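Local coordinates for putative ABC transporter (Thermobispora bispora, PDB 4PE6), which probably serves as the solute-binding protein of an ABC transporter for sugars or related compounds, with a trihydroxybutanoic acid bound, at residues 19-24 with 84-89; 147-152 with 176-181. All blocks are in the same frame, centred on the assembly; numbering follows the deposited sequence.

Contact 1. Residues 19-24 with 84-89; sequences PFIALS and ALLINP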
loop_
_atom_site.group_PDB
_atom_site.type_symbol
_atom_site.label_atom_id
_atom_site.label_comp_id
_atom_site.label_asym_id
_atom_site.label_seq_id
_atom_site.Cartn_x
_atom_site.Cartn_y
_atom_site.Cartn_z
ATOM N N PRO A 19 17.132 -17.720 12.348
ATOM C CA PRO A 19 16.832 -17.505 10.935
ATOM C C PRO A 19 17.265 -16.180 10.283
ATOM O O PRO A 19 17.298 -15.128 10.925
ATOM C CB PRO A 19 15.311 -17.619 10.869
ATOM C CG PRO A 19 14.833 -17.614 12.279
ATOM C CD PRO A 19 15.945 -18.140 13.103
ATOM N N PHE A 20 17.524 -16.278 8.981
ATOM C CA PHE A 20 17.810 -15.147 8.106
ATOM C C PHE A 20 16.547 -14.846 7.286
ATOM O O PHE A 20 16.102 -15.670 6.478
ATOM C CB PHE A 20 19.021 -15.485 7.225
ATOM C CG PHE A 20 19.299 -14.504 6.111
ATOM C CD1 PHE A 20 18.956 -13.152 6.207
ATOM C CD2 PHE A 20 19.949 -14.940 4.970
ATOM C CE1 PHE A 20 19.227 -12.276 5.167
ATOM C CE2 PHE A 20 20.226 -14.069 3.925
ATOM C CZ PHE A 20 19.864 -12.733 4.024
ATOM N N ILE A 21 15.964 -13.673 7.534
ATOM C CA ILE A 21 14.760 -13.199 6.820
ATOM C C ILE A 21 15.153 -12.147 5.770
ATOM O O ILE A 21 15.685 -11.095 6.116
ATOM C CB ILE A 21 13.752 -12.541 7.781
ATOM C CG1 ILE A 21 13.471 -13.444 9.003
ATOM C CG2 ILE A 21 12.469 -12.182 7.047
ATOM C CD1 ILE A 21 12.934 -14.822 8.654
ATOM N N ALA A 22 14.918 -12.448 4.489
ATOM C CA ALA A 22 15.225 -11.531 3.398
ATOM C C ALA A 22 13.929 -10.889 2.901
ATOM O O ALA A 22 12.904 -11.548 2.860
ATOM C CB ALA A 22 15.901 -12.295 2.278
ATOM N N LEU A 23 13.976 -9.604 2.565
ATOM C CA LEU A 23 12.822 -8.899 1.981
ATOM C C LEU A 23 13.213 -8.292 0.637
ATOM O O LEU A 23 14.180 -7.503 0.535
ATOM C CB LEU A 23 12.289 -7.826 2.926
ATOM C CG LEU A 23 10.963 -7.155 2.544
ATOM C CD1 LEU A 23 10.280 -6.583 3.787
ATOM C CD2 LEU A 23 11.124 -6.069 1.497
ATOM N N SER A 24 12.457 -8.644 -0.391
ATOM C CA SER A 24 12.660 -8.098 -1.733
ATOM C C SER A 24 11.451 -7.234 -2.090
ATOM O O SER A 24 10.305 -7.707 -2.089
ATOM C CB SER A 24 12.811 -9.217 -2.764
ATOM O OG SER A 24 12.708 -8.712 -4.077
ATOM N N ALA A 84 13.656 -17.481 5.094
ATOM C CA ALA A 84 12.389 -16.968 4.559
ATOM C C ALA A 84 12.668 -15.754 3.705
ATOM O O ALA A 84 13.627 -14.988 3.956
ATOM C CB ALA A 84 11.425 -16.608 5.688
ATOM N N LEU A 85 11.808 -15.573 2.718
ATOM C CA LEU A 85 11.886 -14.501 1.775
ATOM C C LEU A 85 10.516 -13.830 1.719
ATOM O O LEU A 85 9.496 -14.496 1.452
ATOM C CB LEU A 85 12.278 -15.063 0.398
ATOM C CG LEU A 85 12.325 -14.050 -0.733
ATOM C CD1 LEU A 85 13.395 -12.980 -0.490
ATOM C CD2 LEU A 85 12.550 -14.786 -2.059
ATOM N N LEU A 86 10.480 -12.540 2.042
ATOM C CA LEU A 86 9.255 -11.745 1.959
ATOM C C LEU A 86 9.288 -10.927 0.692
ATOM O O LEU A 86 10.298 -10.244 0.406
ATOM C CB LEU A 86 9.127 -10.807 3.165
ATOM C CG LEU A 86 9.463 -11.409 4.533
ATOM C CD1 LEU A 86 9.222 -10.405 5.654
ATOM C CD2 LEU A 86 8.682 -12.671 4.796
ATOM N N ILE A 87 8.213 -10.976 -0.085
ATOM C CA ILE A 87 8.262 -10.355 -1.414
ATOM C C ILE A 87 7.100 -9.408 -1.660
ATOM O O ILE A 87 5.925 -9.810 -1.557
ATOM C CB ILE A 87 8.262 -11.384 -2.563
ATOM C CG1 ILE A 87 9.398 -12.372 -2.398
ATOM C CG2 ILE A 87 8.313 -10.658 -3.908
ATOM C CD1 ILE A 87 9.329 -13.510 -3.391
ATOM N N ASN A 88 7.420 -8.153 -1.975
ATOM C CA ASN A 88 6.435 -7.244 -2.555
ATOM C C ASN A 88 6.709 -7.213 -4.060
ATOM O O ASN A 88 7.673 -6.569 -4.552
ATOM C CB ASN A 88 6.477 -5.868 -1.922
ATOM C CG ASN A 88 5.286 -4.994 -2.320
ATOM O OD1 ASN A 88 4.824 -5.058 -3.450
ATOM N ND2 ASN A 88 4.799 -4.172 -1.391
ATOM N N PRO A 89 5.877 -7.930 -4.813
ATOM C CA PRO A 89 6.222 -8.188 -6.206
ATOM C C PRO A 89 5.961 -7.042 -7.145
ATOM O O PRO A 89 4.916 -6.384 -7.072
ATOM C CB PRO A 89 5.358 -9.414 -6.559
ATOM C CG PRO A 89 4.204 -9.316 -5.669
ATOM C CD PRO A 89 4.652 -8.636 -4.403
#

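Contact 2. Residues 147-152 with 176-181; sequences GNVIVV and PQVKTV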
loop_
_atom_site.group_PDB
_atom_site.type_symbol
_atom_site.label_atom_id
_atom_site.label_comp_id
_atom_site.label_asym_id
_atom_site.label_seq_id
_atom_site.Cartn_x
_atom_site.Cartn_y
_atom_site.Cartn_z
ATOM N N GLY A 147 -19.951 16.004 -12.758
ATOM C CA GLY A 147 -18.813 16.885 -12.879
ATOM C C GLY A 147 -17.658 16.206 -13.565
ATOM O O GLY A 147 -17.818 15.157 -14.211
ATOM N N ASN A 148 -16.485 16.825 -13.435
ATOM C CA ASN A 148 -15.298 16.366 -14.113
ATOM C C ASN A 148 -14.297 15.813 -13.108
ATOM O O ASN A 148 -14.062 16.400 -12.048
ATOM C CB ASN A 148 -14.662 17.513 -14.899
ATOM C CG ASN A 148 -15.551 18.027 -16.012
ATOM O OD1 ASN A 148 -16.246 17.250 -16.691
ATOM N ND2 ASN A 148 -15.506 19.341 -16.246
ATOM N N VAL A 149 -13.721 14.668 -13.437
ATOM C CA VAL A 149 -12.717 14.059 -12.581
ATOM C C VAL A 149 -11.443 13.674 -13.307
ATOM O O VAL A 149 -11.448 13.389 -14.532
ATOM C CB VAL A 149 -13.252 12.812 -11.857
ATOM C CG1 VAL A 149 -14.430 13.173 -10.982
ATOM C CG2 VAL A 149 -13.613 11.727 -12.855
ATOM N N ILE A 150 -10.349 13.639 -12.538
ATOM C CA ILE A 150 -9.091 13.096 -13.022
ATOM C C ILE A 150 -8.822 11.797 -12.259
ATOM O O ILE A 150 -8.996 11.746 -11.047
ATOM C CB ILE A 150 -7.931 14.085 -12.820
ATOM C CG1 ILE A 150 -8.111 15.295 -13.731
ATOM C CG2 ILE A 150 -6.580 13.411 -13.048
ATOM C CD1 ILE A 150 -7.053 16.363 -13.558
ATOM N N VAL A 151 -8.429 10.753 -12.978
ATOM C CA VAL A 151 -7.976 9.518 -12.353
ATOM C C VAL A 151 -6.455 9.504 -12.381
ATOM O O VAL A 151 -5.846 9.616 -13.449
ATOM C CB VAL A 151 -8.512 8.270 -13.093
ATOM C CG1 VAL A 151 -8.055 6.974 -12.414
ATOM C CG2 VAL A 151 -10.029 8.315 -13.177
ATOM N N VAL A 152 -5.856 9.309 -11.210
ATOM C CA VAL A 152 -4.424 9.165 -11.075
ATOM C C VAL A 152 -4.140 7.751 -10.627
ATOM O O VAL A 152 -4.465 7.369 -9.509
ATOM C CB VAL A 152 -3.839 10.132 -10.030
ATOM C CG1 VAL A 152 -2.341 9.938 -9.948
ATOM C CG2 VAL A 152 -4.207 11.590 -10.328
ATOM N N PRO A 176 -22.934 7.983 -14.644
ATOM C CA PRO A 176 -22.936 8.435 -16.045
ATOM C C PRO A 176 -22.689 9.931 -16.231
ATOM O O PRO A 176 -22.156 10.331 -17.247
ATOM C CB PRO A 176 -24.367 8.112 -16.518
ATOM C CG PRO A 176 -24.831 7.028 -15.625
ATOM C CD PRO A 176 -24.190 7.290 -14.295
ATOM N N GLN A 177 -23.087 10.754 -15.271
ATOM C CA GLN A 177 -22.920 12.195 -15.397
ATOM C C GLN A 177 -21.531 12.660 -14.954
ATOM O O GLN A 177 -21.243 13.846 -14.990
ATOM C CB GLN A 177 -23.992 12.940 -14.593
ATOM C CG GLN A 177 -25.421 12.542 -14.936
ATOM C CD GLN A 177 -25.698 12.647 -16.416
ATOM O OE1 GLN A 177 -26.166 11.693 -17.045
ATOM N NE2 GLN A 177 -25.403 13.811 -16.991
ATOM N N VAL A 178 -20.685 11.739 -14.512
ATOM C CA VAL A 178 -19.293 12.073 -14.235
ATOM C C VAL A 178 -18.453 11.768 -15.470
ATOM O O VAL A 178 -18.600 10.710 -16.069
ATOM C CB VAL A 178 -18.779 11.323 -12.989
ATOM C CG1 VAL A 178 -17.277 11.504 -12.807
ATOM C CG2 VAL A 178 -19.522 11.841 -11.768
ATOM N N LYS A 179 -17.593 12.717 -15.841
ATOM C CA LYS A 179 -16.734 12.617 -17.005
ATOM C C LYS A 179 -15.280 12.582 -16.534
ATOM O O LYS A 179 -14.859 13.424 -15.719
ATOM C CB LYS A 179 -16.917 13.829 -17.928
ATOM C CG LYS A 179 -18.336 14.041 -18.462
ATOM C CD LYS A 179 -18.791 12.843 -19.289
ATOM C CE LYS A 179 -20.075 13.110 -20.073
ATOM N NZ LYS A 179 -21.304 12.842 -19.269
ATOM N N THR A 180 -14.527 11.602 -17.034
ATOM C CA THR A 180 -13.109 11.529 -16.758
ATOM C C THR A 180 -12.430 12.414 -17.792
ATOM O O THR A 180 -12.474 12.113 -18.980
ATOM C CB THR A 180 -12.555 10.084 -16.810
ATOM O OG1 THR A 180 -13.120 9.295 -15.760
ATOM C CG2 THR A 180 -11.063 10.083 -16.625
ATOM N N VAL A 181 -11.831 13.512 -17.354
ATOM C CA VAL A 181 -11.232 14.466 -18.280
ATOM C C VAL A 181 -9.751 14.207 -18.509
ATOM O O VAL A 181 -9.170 14.766 -19.448
ATOM C CB VAL A 181 -11.465 15.946 -17.874
ATOM C CG1 VAL A 181 -12.948 16.305 -18.001
ATOM C CG2 VAL A 181 -10.930 16.241 -16.477
#

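Contact 1. Residues 19-24 with 84-89
A22 and L85 pair across two parallel strands, with I21 opposite A84, L23 opposite L86 and S24 opposite I87. The backbone bonds run like a ladder. A22 is gripped at both ends: its N donates to A84 O, and its O accepts from L86 N at 2.7 Å. The next rungs are S24 N to L86 O and N88 N to S24 O. The S24 N bond is straight at the acceptor, with a C=O...N angle of 176° at L86. The first rung, A84 N to F20 O, is weak at 3.3 Å. CA-H...O contacts add to the ladder, such as L85 CA to A22 O at 3.3 Å.

The apolar contacts fall on two faces. On the face of I21, L23, A84 and L86, the I21 CD1 methyl meets A84 CB at 3.8 Å. The other I21 branch, CG2, lies anti to the backbone N and packs on L86 CD1 at 4.0 Å. The side chains of L86 and L23 cross at about a right angle, with L86 CB against L23 CG. On the face of A22, S24, L85 and I87, L85 CD1 leans toward the neighbouring strand and meets A22 CB at 3.8 Å.

The polar ends turn to other partners. S24 OG bonds to Q70, and N88 ND2 bonds to D113, a residue of the ligand pocket; the N88 side chain itself lies about 4 Å from the bound acid.

The pair lies in the parallel part of the sheet, between helices. Strand 55-60 bonds to I21 and L23 on the outer side. F40 of helix 31-49 and A271 of helix 263-275 pack on the L86 face. Helix 67-78 covers the other face through L77 and I74.

Contact 2. Residues 147-152 with 176-181
The first torsion of V181 brings its CG1 against N148: CG1 is anti to the carbonyl carbon (chi1 -67°) and meets N148 CB, CG and OD1. V181 CG1 lies 3.7 Å from N148 OD1, and the two side chains cross at about a right angle. The same torsion leaves V181 CG2 between the backbone N and the carbonyl carbon. There V181 CG2 touches V149 O at 3.5 Å and I150 CG1 at 4.0 Å. An alanine in place of V181 would lose both methyls and is likely to open a gap beside N148 and I150.

N148 OD1 also lies near K179 CB. The amide nitrogen, ND2, is held by the carbonyl of T206. On the other face, V178 CG1 is anti to the backbone N (chi1 172°) and fits against both methyls of V149, with CG2 at 3.7 Å. Farther along, V151 CG2 packs on T180 CG2.

The parallel backbones are tied by K179 N to G147 O, V149 N to K179 O at 2.8 Å, and V181 N to V149 O. A weak bond from G147 N to Q177 O lies at the start. G147 has phi 121°, where a CB would press on the preceding carbonyl O.

L172 of helix 159-173 packs on V151, V178 and T180, while helix 190-200 touches I150 on the other side. The two strands and helix 159-173 form a beta-alpha-beta crossover, a building unit of the periplasmic binding protein fold. It lies at the edge of the sheet, well away from the bound ligand.

Overall arrangement
From the N terminus, strand 20-25 leads through helix 31-49, strand 55-60 and helix 67-78 to strand 84-88, where contact 1 closes its loop. The chain then adds strands 108-112 and 122-126 and helix 128-142. Contact 2 opens at strand 147-153 and closes a shorter loop, through helix 159-173, at strand 178-185. The loops follow in series and neither nest nor cross. Contact 1 lies in the lobe of strand 20-25 and contact 2 in the other, across the chain's centre, with nearest atoms about 17 Å apart; the strands run on from one lobe to the other. Contact 1 joins neighbouring strands and comes close to the ligand at N88; contact 2 ties an outermost strand to its neighbour.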